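Local coordinates for Lin2634 protein (PDB 3MZO), which probably acts as a metal-dependent HD-domain phosphohydrolase related to 5'-deoxynucleotidases of the YfbR type, and holds calcium in the crystal, at residues R59-K64 and G131-I136; E161-A166 and P202-E207; L73-I78 and E98-N103; H5-S10 and R107-T112. All blocks are in the same frame, centred on the assembly; numbering follows the deposited sequence.

The four contacts join distant parts of an all-helical HD domain; interaction 3 is nested inside the loops closed by interactions 1 and 4. Interaction 1 lies nearest the metal: the side chain of Leu134 is about 7 Å from a bound calcium ion and borders His68 and Asp138. Interaction 3, its centre about 19 Å from that of interaction 1, packs the loop that follows the His68-Asp69 pair on helix 87-108. It touches interaction 4, where Leu73 packs on Ser10; both meet the third subunit, while interactions 1 and 4 meet the second. Interaction 2 lies away from the metal, its centre about 41 Å from that of interaction 4.

Interaction 1 of 4, residues R59-K64 and G131-I136; sequences RALYEK and GKILAI
Lys64 and Leu61 of helix 58-67 pack against Gly131, Ile133 and Leu134 near the start of helix 129-151, a buried helix-helix contact in the core of the domain. The local axes come within 9.1 Å and cross at -35°, with both helices running in roughly the same direction. Closest in backbone are Lys64 and Leu134. The Leu134 methyl CD2 rests 3.6 Å from the carbonyl oxygen Lys64 O and 3.9 Å from Lys64 CB, so this leucine covers both the main chain and the root of the lysine. The lysine's aliphatic chain then runs over the glycine, bringing Lys64 CD to 3.7 Å from Gly131 N; with no side chain on Gly131, the methylenes lie directly on its backbone.

The contact lies beside the HD-type metal site: His68 and Asp69 follow directly after helix 58-67, Asp138 is one turn beyond Leu134, and together with His34 of helix 31-51 they bind calcium. The Leu134 side chain is about 4 Å from that of His68, which makes it an apolar neighbour of the metal ligands.

At its tip Lys64 turns at the last torsion (chi4 -63°), and NZ forms a salt bridge with Asp126 and a hydrogen bond with Gly124 O. On another part of the interface, Leu61 sets CG anti to its backbone N (chi1 178°), which carries the side chain toward Ile133; their CD1 methyls touch at 3.9 Å. Both of these residues also lean on Ala42 of helix 31-51. On the outer flank of helix 58-67, Arg59 pairs with Glu50 of the second subunit.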
loop_
_atom_site.group_PDB
_atom_site.type_symbol
_atom_site.label_atom_id
_atom_site.label_comp_id
_atom_site.label_asym_id
_atom_site.label_seq_id
_atom_site.Cartn_x
_atom_site.Cartn_y
_atom_site.Cartn_z
ATOM N N ARG B 59 -21.480 9.778 -29.755
ATOM C CA ARG B 59 -21.891 8.634 -28.977
ATOM C C ARG B 59 -20.938 7.485 -29.235
ATOM O O ARG B 59 -20.532 6.829 -28.291
ATOM C CB ARG B 59 -23.323 8.209 -29.309
ATOM C CG ARG B 59 -23.832 7.123 -28.386
ATOM C CD ARG B 59 -25.259 6.717 -28.747
ATOM N NE ARG B 59 -25.782 5.820 -27.740
ATOM C CZ ARG B 59 -27.052 5.428 -27.648
ATOM N NH1 ARG B 59 -27.954 5.880 -28.506
ATOM N NH2 ARG B 59 -27.425 4.606 -26.671
ATOM N N ALA B 60 -20.566 7.267 -30.505
ATOM C CA ALA B 60 -19.674 6.171 -30.872
ATOM C C ALA B 60 -18.270 6.414 -30.333
ATOM O O ALA B 60 -17.646 5.511 -29.815
ATOM C CB ALA B 60 -19.648 5.933 -32.421
ATOM N N LEU B 61 -17.787 7.652 -30.416
ATOM C CA LEU B 61 -16.452 7.963 -29.938
ATOM C C LEU B 61 -16.332 7.675 -28.460
ATOM O O LEU B 61 -15.410 6.985 -28.039
ATOM C CB LEU B 61 -16.098 9.424 -30.238
ATOM C CG LEU B 61 -14.754 9.979 -29.771
ATOM C CD1 LEU B 61 -14.418 11.214 -30.595
ATOM C CD2 LEU B 61 -14.783 10.321 -28.287
ATOM N N TYR B 62 -17.256 8.208 -27.684
ATOM C CA TYR B 62 -17.216 8.058 -26.233
ATOM C C TYR B 62 -17.454 6.634 -25.778
ATOM O O TYR B 62 -16.758 6.147 -24.881
ATOM C CB TYR B 62 -18.253 8.956 -25.563
ATOM C CG TYR B 62 -17.840 10.405 -25.425
ATOM C CD1 TYR B 62 -16.745 10.792 -24.633
ATOM C CD2 TYR B 62 -18.582 11.396 -26.027
ATOM C CE1 TYR B 62 -16.404 12.159 -24.493
ATOM C CE2 TYR B 62 -18.259 12.731 -25.897
ATOM C CZ TYR B 62 -17.188 13.121 -25.152
ATOM O OH TYR B 62 -16.959 14.474 -25.061
ATOM N N GLU B 63 -18.463 5.990 -26.341
ATOM C CA GLU B 63 -18.779 4.633 -25.938
ATOM C C GLU B 63 -17.631 3.644 -26.238
ATOM O O GLU B 63 -17.377 2.760 -25.440
ATOM C CB GLU B 63 -20.137 4.164 -26.494
ATOM C CG GLU B 63 -20.148 3.777 -27.906
ATOM C CD GLU B 63 -21.570 3.594 -28.483
ATOM O OE1 GLU B 63 -22.599 3.773 -27.765
ATOM O OE2 GLU B 63 -21.627 3.247 -29.676
ATOM N N LYS B 64 -16.930 3.815 -27.349
ATOM C CA LYS B 64 -15.778 2.971 -27.644
ATOM C C LYS B 64 -14.649 3.193 -26.634
ATOM O O LYS B 64 -14.112 2.223 -26.080
ATOM C CB LYS B 64 -15.256 3.229 -29.071
ATOM C CG LYS B 64 -16.132 2.679 -30.170
ATOM C CD LYS B 64 -15.752 3.281 -31.548
ATOM C CE LYS B 64 -16.545 2.633 -32.693
ATOM N NZ LYS B 64 -16.243 1.202 -32.815
ATOM N N GLY B 131 -13.488 4.400 -34.244
ATOM C CA GLY B 131 -12.689 3.231 -33.886
ATOM C C GLY B 131 -11.199 3.480 -34.013
ATOM O O GLY B 131 -10.391 2.990 -33.201
ATOM N N LYS B 132 -10.824 4.225 -35.048
ATOM C CA LYS B 132 -9.434 4.619 -35.200
ATOM C C LYS B 132 -9.046 5.626 -34.120
ATOM O O LYS B 132 -7.903 5.602 -33.628
ATOM C CB LYS B 132 -9.166 5.180 -36.580
ATOM C CG LYS B 132 -9.377 4.179 -37.675
ATOM C CD LYS B 132 -9.176 4.836 -39.047
ATOM C CE LYS B 132 -9.234 3.797 -40.108
ATOM N NZ LYS B 132 -9.036 4.346 -41.490
ATOM N N ILE B 133 -9.979 6.492 -33.731
ATOM C CA ILE B 133 -9.697 7.408 -32.631
ATOM C C ILE B 133 -9.416 6.603 -31.378
ATOM O O ILE B 133 -8.529 6.965 -30.600
ATOM C CB ILE B 133 -10.812 8.455 -32.418
ATOM C CG1 ILE B 133 -10.752 9.515 -33.530
ATOM C CG2 ILE B 133 -10.723 9.144 -31.043
ATOM C CD1 ILE B 133 -11.950 10.410 -33.557
ATOM N N LEU B 134 -10.154 5.519 -31.165
ATOM C CA LEU B 134 -9.885 4.654 -29.999
ATOM C C LEU B 134 -8.507 4.025 -30.117
ATOM O O LEU B 134 -7.773 3.971 -29.129
ATOM C CB LEU B 134 -10.933 3.549 -29.848
ATOM C CG LEU B 134 -10.661 2.494 -28.750
ATOM C CD1 LEU B 134 -10.415 3.072 -27.353
ATOM C CD2 LEU B 134 -11.790 1.450 -28.721
ATOM N N ALA B 135 -8.156 3.545 -31.320
ATOM C CA ALA B 135 -6.854 2.913 -31.522
ATOM C C ALA B 135 -5.720 3.871 -31.156
ATOM O O ALA B 135 -4.810 3.489 -30.411
ATOM C CB ALA B 135 -6.665 2.333 -33.002
ATOM N N ILE B 136 -5.770 5.107 -31.640
ATOM C CA ILE B 136 -4.654 6.002 -31.409
ATOM C C ILE B 136 -4.646 6.483 -29.966
ATOM O O ILE B 136 -3.568 6.698 -29.406
ATOM C CB ILE B 136 -4.565 7.181 -32.395
ATOM C CG1 ILE B 136 -5.785 8.099 -32.301
ATOM C CG2 ILE B 136 -4.391 6.674 -33.859
ATOM C CD1 ILE B 136 -5.711 9.334 -33.243
#

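Interaction 2 of 4, residues E161-A166 and P202-E207; sequences EIYSEA and PQLTTE
Tyr163 reaches from helix 158-172 to Thr205 of helix 201-211, and this buried side of the contact is its firm one. The phenol donates a hydrogen bond from Tyr163 OH to Thr205 OG1 over 2.9 Å, with the threonine oxygen at the edge of the ring, near its plane. A chi1 of 176° swings the ring away from its own main-chain nitrogen and across the gap between helices whose local axes are 10.5 Å apart and inclined at 31°. Thr205 OG1 is also bonded to Leu201 O one turn earlier, so two partners fix the hydroxyl.

Toward solvent the contact is less definite, for Leu204 and Ser164 are both partly exposed and meet without a hydrogen bond. In one of the two conformers of Ser164, OG lies 3.4 Å from Leu204 CD2 and bonds back to Val160 O; with the other conformer present, this part is doubtful. The same CD2 is 4.1 Å from Tyr163 CD1, approaching the ring obliquely. Farther out, Gln203 and Glu207 interact along the exposed surface of their helix: NE2 of Gln203 donates to OE2 of Glu207 over 3.1 Å, arriving from above the carboxylate plane.

On the inner side, Tyr163 and Thr205 both lie on Leu187 and Leu191 of helix 177-191, and Tyr163 also touches Leu143 and Ser146, so helix 201-211 packs on helices 158-172 and 177-191, with helix 129-151 behind the tyrosine.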
loop_
_atom_site.group_PDB
_atom_site.type_symbol
_atom_site.label_atom_id
_atom_site.label_comp_id
_atom_site.label_asym_id
_atom_site.label_seq_id
_atom_site.Cartn_x
_atom_site.Cartn_y
_atom_site.Cartn_z
ATOM N N GLU B 161 10.740 -0.291 -25.077
ATOM C CA GLU B 161 10.105 -1.137 -26.081
ATOM C C GLU B 161 8.630 -0.811 -26.256
ATOM O O GLU B 161 8.123 -0.800 -27.385
ATOM C CB GLU B 161 10.270 -2.624 -25.731
ATOM C CG GLU B 161 11.716 -3.130 -25.814
ATOM C CD GLU B 161 11.933 -4.449 -25.035
ATOM O OE1 GLU B 161 10.942 -5.184 -24.769
ATOM O OE2 GLU B 161 13.101 -4.741 -24.675
ATOM N N ILE B 162 7.938 -0.553 -25.158
ATOM C CA ILE B 162 6.521 -0.164 -25.203
ATOM C C ILE B 162 6.353 1.193 -25.939
ATOM O O ILE B 162 5.481 1.357 -26.773
ATOM C CB ILE B 162 5.929 -0.068 -23.758
ATOM C CG1 ILE B 162 5.864 -1.468 -23.107
ATOM C CG2 ILE B 162 4.530 0.580 -23.766
ATOM C CD1 ILE B 162 5.755 -1.480 -21.572
ATOM N N TYR B 163 7.191 2.155 -25.582
ATOM C CA TYR B 163 7.166 3.470 -26.170
ATOM C C TYR B 163 7.373 3.364 -27.694
ATOM O O TYR B 163 6.628 3.961 -28.497
ATOM C CB TYR B 163 8.263 4.331 -25.519
ATOM C CG TYR B 163 8.419 5.707 -26.112
ATOM C CD1 TYR B 163 9.281 5.928 -27.192
ATOM C CD2 TYR B 163 7.700 6.787 -25.610
ATOM C CE1 TYR B 163 9.438 7.198 -27.740
ATOM C CE2 TYR B 163 7.850 8.062 -26.150
ATOM C CZ TYR B 163 8.712 8.259 -27.221
ATOM O OH TYR B 163 8.857 9.518 -27.757
ATOM N N SER B 164 8.361 2.560 -28.081
ATOM C CA SER B 164 8.695 2.379 -29.486
ATOM C C SER B 164 7.521 1.791 -30.270
ATOM O O SER B 164 7.176 2.279 -31.357
ATOM C CB SER B 164 9.939 1.510 -29.598
ATOM O OG SER B 164 11.017 2.154 -28.950
ATOM N N GLU B 165 6.894 0.769 -29.699
ATOM C CA GLU B 165 5.761 0.111 -30.326
ATOM C C GLU B 165 4.591 1.054 -30.442
ATOM O O GLU B 165 3.936 1.089 -31.486
ATOM C CB GLU B 165 5.342 -1.132 -29.541
ATOM C CG GLU B 165 4.171 -1.957 -30.162
ATOM C CD GLU B 165 2.737 -1.365 -29.932
ATOM O OE1 GLU B 165 2.455 -0.724 -28.877
ATOM O OE2 GLU B 165 1.878 -1.563 -30.824
ATOM N N ALA B 166 4.327 1.801 -29.369
ATOM C CA ALA B 166 3.211 2.725 -29.332
ATOM C C ALA B 166 3.407 3.826 -30.380
ATOM O O ALA B 166 2.521 4.043 -31.207
ATOM C CB ALA B 166 3.016 3.297 -27.895
ATOM N N PRO B 202 15.045 11.124 -27.463
ATOM C CA PRO B 202 15.284 11.933 -28.664
ATOM C C PRO B 202 15.728 11.110 -29.876
ATOM O O PRO B 202 15.099 11.162 -30.939
ATOM C CB PRO B 202 16.385 12.910 -28.218
ATOM C CG PRO B 202 16.171 13.050 -26.716
ATOM C CD PRO B 202 15.726 11.686 -26.271
ATOM N N GLN B 203 16.792 10.334 -29.701
ATOM C CA GLN B 203 17.341 9.539 -30.794
ATOM C C GLN B 203 16.329 8.502 -31.266
ATOM O O GLN B 203 16.046 8.386 -32.463
ATOM C CB GLN B 203 18.635 8.838 -30.356
ATOM C CG GLN B 203 19.163 7.851 -31.398
ATOM C CD GLN B 203 20.553 7.361 -31.086
ATOM O OE1 GLN B 203 21.359 8.087 -30.509
ATOM N NE2 GLN B 203 20.850 6.129 -31.477
ATOM N N LEU B 204 15.798 7.755 -30.306
ATOM C CA LEU B 204 14.820 6.689 -30.571
ATOM C C LEU B 204 13.595 7.198 -31.344
ATOM O O LEU B 204 13.095 6.521 -32.263
ATOM C CB LEU B 204 14.395 6.075 -29.242
ATOM C CG LEU B 204 13.400 4.918 -29.259
ATOM C CD1 LEU B 204 13.937 3.698 -30.040
ATOM C CD2 LEU B 204 13.052 4.573 -27.803
ATOM N N THR B 205 13.134 8.396 -30.973
ATOM C CA THR B 205 11.980 9.021 -31.627
ATOM C C THR B 205 12.316 9.409 -33.077
ATOM O O THR B 205 11.498 9.194 -33.986
ATOM C CB THR B 205 11.439 10.263 -30.815
ATOM O OG1 THR B 205 11.230 9.908 -29.438
ATOM C CG2 THR B 205 10.128 10.781 -31.405
ATOM N N THR B 206 13.515 9.965 -33.298
ATOM C CA THR B 206 14.002 10.204 -34.656
ATOM C C THR B 206 14.002 8.893 -35.456
ATOM O O THR B 206 13.470 8.836 -36.565
ATOM C CB THR B 206 15.436 10.818 -34.648
ATOM O OG1 THR B 206 15.360 12.181 -34.214
ATOM C CG2 THR B 206 16.103 10.748 -36.035
ATOM N N GLU B 207 14.589 7.851 -34.874
ATOM C CA GLU B 207 14.647 6.525 -35.511
ATOM C C GLU B 207 13.292 5.978 -35.911
ATOM O O GLU B 207 13.115 5.526 -37.051
ATOM C CB GLU B 207 15.326 5.519 -34.587
ATOM C CG GLU B 207 16.848 5.632 -34.617
ATOM C CD GLU B 207 17.532 4.824 -33.517
ATOM O OE1 GLU B 207 16.840 4.102 -32.757
ATOM O OE2 GLU B 207 18.773 4.915 -33.420
#

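Interaction 3 of 4, residues L73-I78 and E98-N103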
loop_
_atom_site.group_PDB
_atom_site.type_symbol
_atom_site.label_atom_id
_atom_site.label_comp_id
_atom_site.label_asym_id
_atom_site.label_seq_id
_atom_site.Cartn_x
_atom_site.Cartn_y
_atom_site.Cartn_z
ATOM N N LEU B 73 -11.938 -6.802 -16.167
ATOM C CA LEU B 73 -12.532 -7.275 -14.922
ATOM C C LEU B 73 -12.388 -8.779 -14.760
ATOM O O LEU B 73 -12.282 -9.261 -13.628
ATOM C CB LEU B 73 -14.022 -6.981 -14.878
ATOM C CG LEU B 73 -14.566 -5.904 -13.983
ATOM C CD1 LEU B 73 -16.070 -5.896 -14.233
ATOM C CD2 LEU B 73 -14.276 -6.170 -12.540
ATOM N N PHE B 74 -12.412 -9.508 -15.877
ATOM C CA PHE B 74 -12.383 -10.991 -15.850
ATOM C C PHE B 74 -11.274 -11.668 -16.692
ATOM O O PHE B 74 -10.998 -12.848 -16.499
ATOM C CB PHE B 74 -13.767 -11.587 -16.184
ATOM C CG PHE B 74 -14.532 -10.846 -17.246
ATOM C CD1 PHE B 74 -14.262 -11.041 -18.584
ATOM C CD2 PHE B 74 -15.562 -9.992 -16.896
ATOM C CE1 PHE B 74 -14.989 -10.371 -19.556
ATOM C CE2 PHE B 74 -16.297 -9.307 -17.864
ATOM C CZ PHE B 74 -16.009 -9.491 -19.192
ATOM N N ILE B 75 -10.633 -10.937 -17.600
ATOM C CA ILE B 75 -9.482 -11.472 -18.315
ATOM C C ILE B 75 -8.479 -10.359 -18.651
ATOM O O ILE B 75 -8.831 -9.354 -19.283
ATOM C CB ILE B 75 -9.922 -12.235 -19.583
ATOM C CG1 ILE B 75 -8.683 -12.752 -20.342
ATOM C CG2 ILE B 75 -10.864 -11.346 -20.433
ATOM C CD1 ILE B 75 -8.946 -13.838 -21.360
ATOM N N GLY B 76 -7.244 -10.518 -18.177
ATOM C CA GLY B 76 -6.164 -9.568 -18.454
ATOM C C GLY B 76 -5.798 -9.462 -19.918
ATOM O O GLY B 76 -6.130 -10.338 -20.727
ATOM N N ASP B 77 -5.087 -8.398 -20.254
ATOM C CA ASP B 77 -4.735 -8.111 -21.641
ATOM C C ASP B 77 -3.243 -7.811 -21.679
ATOM O O ASP B 77 -2.775 -6.971 -20.900
ATOM C CB ASP B 77 -5.551 -6.892 -22.105
ATOM C CG ASP B 77 -5.364 -6.554 -23.595
ATOM O OD1 ASP B 77 -5.506 -7.461 -24.446
ATOM O OD2 ASP B 77 -5.103 -5.366 -23.915
ATOM N N ILE B 78 -2.495 -8.473 -22.567
ATOM C CA ILE B 78 -1.040 -8.243 -22.639
ATOM C C ILE B 78 -0.784 -6.848 -23.283
ATOM O O ILE B 78 -1.108 -6.652 -24.453
ATOM C CB ILE B 78 -0.286 -9.381 -23.417
ATOM C CG1 ILE B 78 -0.718 -10.778 -22.948
ATOM C CG2 ILE B 78 1.235 -9.236 -23.249
ATOM C CD1 ILE B 78 -0.195 -11.881 -23.826
ATOM N N GLU B 98 -13.671 -12.414 -25.902
ATOM C CA GLU B 98 -14.958 -12.193 -26.571
ATOM C C GLU B 98 -16.045 -13.105 -25.984
ATOM O O GLU B 98 -17.148 -12.650 -25.672
ATOM C CB GLU B 98 -14.828 -12.411 -28.084
ATOM C CG GLU B 98 -16.081 -12.031 -28.897
ATOM C CD GLU B 98 -15.971 -12.338 -30.397
ATOM O OE1 GLU B 98 -14.848 -12.364 -30.955
ATOM O OE2 GLU B 98 -17.029 -12.538 -31.029
ATOM N N SER B 99 -15.719 -14.384 -25.810
ATOM C CA SER B 99 -16.674 -15.343 -25.264
ATOM C C SER B 99 -17.008 -15.034 -23.828
ATOM O O SER B 99 -18.168 -15.115 -23.417
ATOM C CB SER B 99 -16.129 -16.768 -25.349
ATOM O OG SER B 99 -15.944 -17.115 -26.705
HETATM N N MSE B 100 -15.989 -14.695 -23.052
HETATM C CA MSE B 100 -16.204 -14.421 -21.641
HETATM C C MSE B 100 -17.109 -13.199 -21.449
HETATM O O MSE B 100 -17.978 -13.212 -20.556
HETATM C CB MSE B 100 -14.875 -14.246 -20.905
HETATM C CG MSE B 100 -14.116 -15.532 -20.744
HETATM SE SE MSE B 100 -12.476 -15.255 -19.722
HETATM C CE MSE B 100 -13.145 -15.062 -17.890
ATOM N N THR B 101 -16.926 -12.182 -22.302
ATOM C CA THR B 101 -17.762 -10.968 -22.274
ATOM C C THR B 101 -19.216 -11.300 -22.618
ATOM O O THR B 101 -20.122 -10.816 -21.960
ATOM C CB THR B 101 -17.240 -9.830 -23.221
ATOM O OG1 THR B 101 -15.909 -9.454 -22.845
ATOM C CG2 THR B 101 -18.118 -8.614 -23.125
ATOM N N LYS B 102 -19.422 -12.147 -23.623
ATOM C CA LYS B 102 -20.762 -12.598 -24.004
ATOM C C LYS B 102 -21.462 -13.316 -22.817
ATOM O O LYS B 102 -22.646 -13.073 -22.533
ATOM C CB LYS B 102 -20.675 -13.511 -25.244
ATOM C CG LYS B 102 -22.000 -14.143 -25.706
ATOM N N ASN B 103 -20.721 -14.192 -22.138
ATOM C CA ASN B 103 -21.255 -14.945 -21.002
ATOM C C ASN B 103 -21.450 -14.024 -19.789
ATOM O O ASN B 103 -22.386 -14.201 -19.001
ATOM C CB ASN B 103 -20.331 -16.127 -20.655
ATOM C CG ASN B 103 -20.055 -17.051 -21.866
ATOM O OD1 ASN B 103 -20.733 -16.967 -22.894
ATOM N ND2 ASN B 103 -19.040 -17.916 -21.746
#
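The hydroxyl of Thr101 has two neighbours: it forms a hydrogen bond with Glu97 OE2, one turn back in helix 87-108, and meets the rim of the Phe74 ring. Phe74 CE1 comes within 3.5 Å of Thr101 OG1, and the oxygen lies in the plane of the ring, facing its C-H edge. The two side chains cross at about a right angle. Thr101 OG1 is turned anti to the carbonyl carbon and beside the backbone N (chi1 -59°), which points the oxygen at the ring edge.

Met100, present as selenomethionine, makes the rest of the contacts. Its CB approaches the ring obliquely at 4.0 Å from Phe74 CD1. Farther along, the chain bends at its last torsion (chi3 75°), and this brings the terminal methyl Met100 CE to 3.4 Å from the carbonyl oxygen Phe74 O. It also lies 3.9 Å from Phe74 CB. The selenium meets the next residue of the loop, Met100 SE lying 4.0 Å from Ile75 CB and 4.1 Å from Ile75 CD1. One bent side chain of helix 87-108 thus touches two consecutive loop residues.

The Phe74 ring also meets that of Phe104, one turn after Met100. Across the subunit boundary, Met100 packs on Ile78 of the third subunit and Ile75 on its Leu93.

Ile75 is about 6 Å from the side chain of Glu72, a calcium-binding residue of this protein whose ion is not bound by this chain. The side chain of Ile75 is about 8 Å from a bound calcium ion, so this end of the contact borders the HD-type metal site, in the loop that follows its His-Asp pair.

Interaction 4 of 4, residues H5-S10 and R107-T112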
loop_
_atom_site.group_PDB
_atom_site.type_symbol
_atom_site.label_atom_id
_atom_site.label_comp_id
_atom_site.label_asym_id
_atom_site.label_seq_id
_atom_site.Cartn_x
_atom_site.Cartn_y
_atom_site.Cartn_z
ATOM N N HIS B 5 -27.271 -3.081 -10.165
ATOM C CA HIS B 5 -26.551 -2.867 -8.907
ATOM C C HIS B 5 -25.183 -3.554 -8.934
ATOM O O HIS B 5 -24.156 -2.923 -8.648
ATOM C CB HIS B 5 -27.372 -3.351 -7.727
ATOM C CG HIS B 5 -26.586 -3.532 -6.479
ATOM N ND1 HIS B 5 -26.020 -2.473 -5.799
ATOM C CD2 HIS B 5 -26.237 -4.652 -5.800
ATOM C CE1 HIS B 5 -25.381 -2.937 -4.739
ATOM N NE2 HIS B 5 -25.496 -4.254 -4.718
ATOM N N GLN B 6 -25.170 -4.809 -9.353
ATOM C CA GLN B 6 -23.941 -5.583 -9.426
ATOM C C GLN B 6 -23.000 -4.938 -10.444
ATOM O O GLN B 6 -21.793 -4.875 -10.249
ATOM C CB GLN B 6 -24.199 -7.051 -9.844
ATOM C CG GLN B 6 -25.298 -7.790 -9.075
ATOM C CD GLN B 6 -24.955 -8.058 -7.613
ATOM O OE1 GLN B 6 -23.776 -8.099 -7.230
ATOM N NE2 GLN B 6 -25.997 -8.251 -6.782
ATOM N N TYR B 7 -23.555 -4.458 -11.535
ATOM C CA TYR B 7 -22.747 -3.826 -12.566
ATOM C C TYR B 7 -22.107 -2.533 -12.020
ATOM O O TYR B 7 -20.914 -2.277 -12.254
ATOM C CB TYR B 7 -23.607 -3.508 -13.793
ATOM C CG TYR B 7 -22.940 -2.542 -14.739
ATOM C CD1 TYR B 7 -21.875 -2.949 -15.527
ATOM C CD2 TYR B 7 -23.353 -1.207 -14.828
ATOM C CE1 TYR B 7 -21.241 -2.064 -16.401
ATOM C CE2 TYR B 7 -22.697 -0.300 -15.676
ATOM C CZ TYR B 7 -21.648 -0.743 -16.461
ATOM O OH TYR B 7 -21.008 0.113 -17.313
ATOM N N PHE B 8 -22.894 -1.734 -11.286
ATOM C CA PHE B 8 -22.368 -0.509 -10.686
ATOM C C PHE B 8 -21.240 -0.828 -9.685
ATOM O O PHE B 8 -20.240 -0.109 -9.628
ATOM C CB PHE B 8 -23.486 0.303 -9.991
ATOM C CG PHE B 8 -24.403 1.081 -10.946
ATOM C CD1 PHE B 8 -24.138 1.198 -12.290
ATOM C CD2 PHE B 8 -25.491 1.755 -10.438
ATOM C CE1 PHE B 8 -24.985 1.942 -13.123
ATOM C CE2 PHE B 8 -26.336 2.485 -11.243
ATOM C CZ PHE B 8 -26.086 2.595 -12.586
ATOM N N GLN B 9 -21.385 -1.911 -8.908
ATOM C CA GLN B 9 -20.330 -2.278 -7.939
ATOM C C GLN B 9 -19.093 -2.663 -8.671
ATOM O O GLN B 9 -18.009 -2.296 -8.243
ATOM C CB GLN B 9 -20.708 -3.457 -7.059
ATOM C CG GLN B 9 -21.747 -3.139 -6.052
ATOM C CD GLN B 9 -22.121 -4.366 -5.284
ATOM O OE1 GLN B 9 -22.425 -5.418 -5.867
ATOM N NE2 GLN B 9 -22.098 -4.253 -3.976
ATOM N N SER B 10 -19.265 -3.365 -9.795
ATOM C CA SER B 10 -18.135 -3.827 -10.586
ATOM C C SER B 10 -17.242 -2.683 -11.059
ATOM O O SER B 10 -16.049 -2.878 -11.293
ATOM C CB SER B 10 -18.600 -4.617 -11.809
ATOM O OG SER B 10 -18.998 -3.754 -12.868
ATOM N N ARG B 107 -25.205 -13.498 -18.034
ATOM C CA ARG B 107 -25.396 -13.816 -16.610
ATOM C C ARG B 107 -25.767 -12.631 -15.745
ATOM O O ARG B 107 -26.619 -12.752 -14.865
ATOM C CB ARG B 107 -24.124 -14.422 -16.011
ATOM C CG ARG B 107 -24.087 -15.922 -16.002
ATOM C CD ARG B 107 -22.773 -16.415 -15.426
ATOM N NE ARG B 107 -22.698 -17.875 -15.416
ATOM N N GLU B 108 -25.114 -11.497 -15.966
ATOM C CA GLU B 108 -25.165 -10.401 -14.995
ATOM C C GLU B 108 -26.112 -9.257 -15.345
ATOM O O GLU B 108 -26.636 -8.599 -14.432
ATOM C CB GLU B 108 -23.761 -9.818 -14.778
ATOM C CG GLU B 108 -22.698 -10.832 -14.353
ATOM C CD GLU B 108 -23.003 -11.481 -13.015
ATOM O OE1 GLU B 108 -23.533 -10.772 -12.122
ATOM O OE2 GLU B 108 -22.717 -12.694 -12.863
ATOM N N ILE B 109 -26.331 -9.005 -16.640
ATOM C CA ILE B 109 -27.083 -7.816 -17.064
ATOM C C ILE B 109 -28.527 -8.230 -17.262
ATOM O O ILE B 109 -28.766 -9.319 -17.793
ATOM C CB ILE B 109 -26.527 -7.199 -18.386
ATOM C CG1 ILE B 109 -25.047 -6.788 -18.241
ATOM C CG2 ILE B 109 -27.386 -6.020 -18.843
ATOM C CD1 ILE B 109 -24.786 -5.561 -17.383
ATOM N N PRO B 110 -29.500 -7.383 -16.829
ATOM C CA PRO B 110 -30.888 -7.732 -17.115
ATOM C C PRO B 110 -31.151 -7.821 -18.619
ATOM O O PRO B 110 -30.499 -7.141 -19.415
ATOM C CB PRO B 110 -31.698 -6.573 -16.497
ATOM C CG PRO B 110 -30.836 -6.070 -15.389
ATOM C CD PRO B 110 -29.420 -6.174 -15.982
ATOM N N ALA B 111 -32.120 -8.661 -18.955
ATOM C CA ALA B 111 -32.491 -8.988 -20.330
ATOM C C ALA B 111 -32.728 -7.731 -21.169
ATOM O O ALA B 111 -32.153 -7.606 -22.269
ATOM C CB ALA B 111 -33.732 -9.920 -20.327
ATOM N N THR B 112 -33.534 -6.792 -20.651
ATOM C CA THR B 112 -33.848 -5.552 -21.394
ATOM C C THR B 112 -32.603 -4.803 -21.856
ATOM O O THR B 112 -32.663 -4.102 -22.848
ATOM C CB THR B 112 -34.580 -4.481 -20.547
ATOM O OG1 THR B 112 -35.830 -4.981 -20.099
ATOM C CG2 THR B 112 -34.812 -3.200 -21.371
#
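Tyr7, on the N-terminal helix 4-13, meets Ile109 where helix 87-108 has just ended. At the base of the tyrosine, Tyr7 CB lies 4.3 Å from the methyl Ile109 CD1. Next along, Tyr7 CG is 4.4 Å from that same methyl, and one ortho carbon, Tyr7 CD1, is 4.3 Å from it. The methyl therefore rests against the root of the ring and one of its sides, approaching obliquely, and the contact is a loose apolar one. Farther out, Tyr7 CE1 is already 5.1 Å from Ile109 CD1, and CZ and OH have no close partner in residues 107-112; the ring instead meets Tyr117 edge-to-face, and the side chain also packs on Ser40 of the second subunit. An extended first torsion (chi1 165°) carries the tyrosine past Ile109 into that aromatic and intersubunit setting.

Ile109 is the first residue to depart from helical backbone angles, and its CD1 end comes nearer to Tyr7 than its CB direction suggests. The preceding residue supplies a weaker second point: Glu108 OE1 lies 4.4 Å from Gln6 CB, a contact of a carboxylate with a methylene. The other oxygen, Glu108 OE2, bonds to Tyr84 OH of the third subunit, while its backbone pairs with Gly3.

On helix 4-13, His5 ND1 bonds to Tyr144 OH and NE2 to Glu193 OE2, both of the second subunit. In this HD-domain protein the N-terminal helix packs on the C-terminal end of helix 87-108, with the second and third subunits also in contact there; the Tyr7 side chain is about 14 Å from a calcium ion.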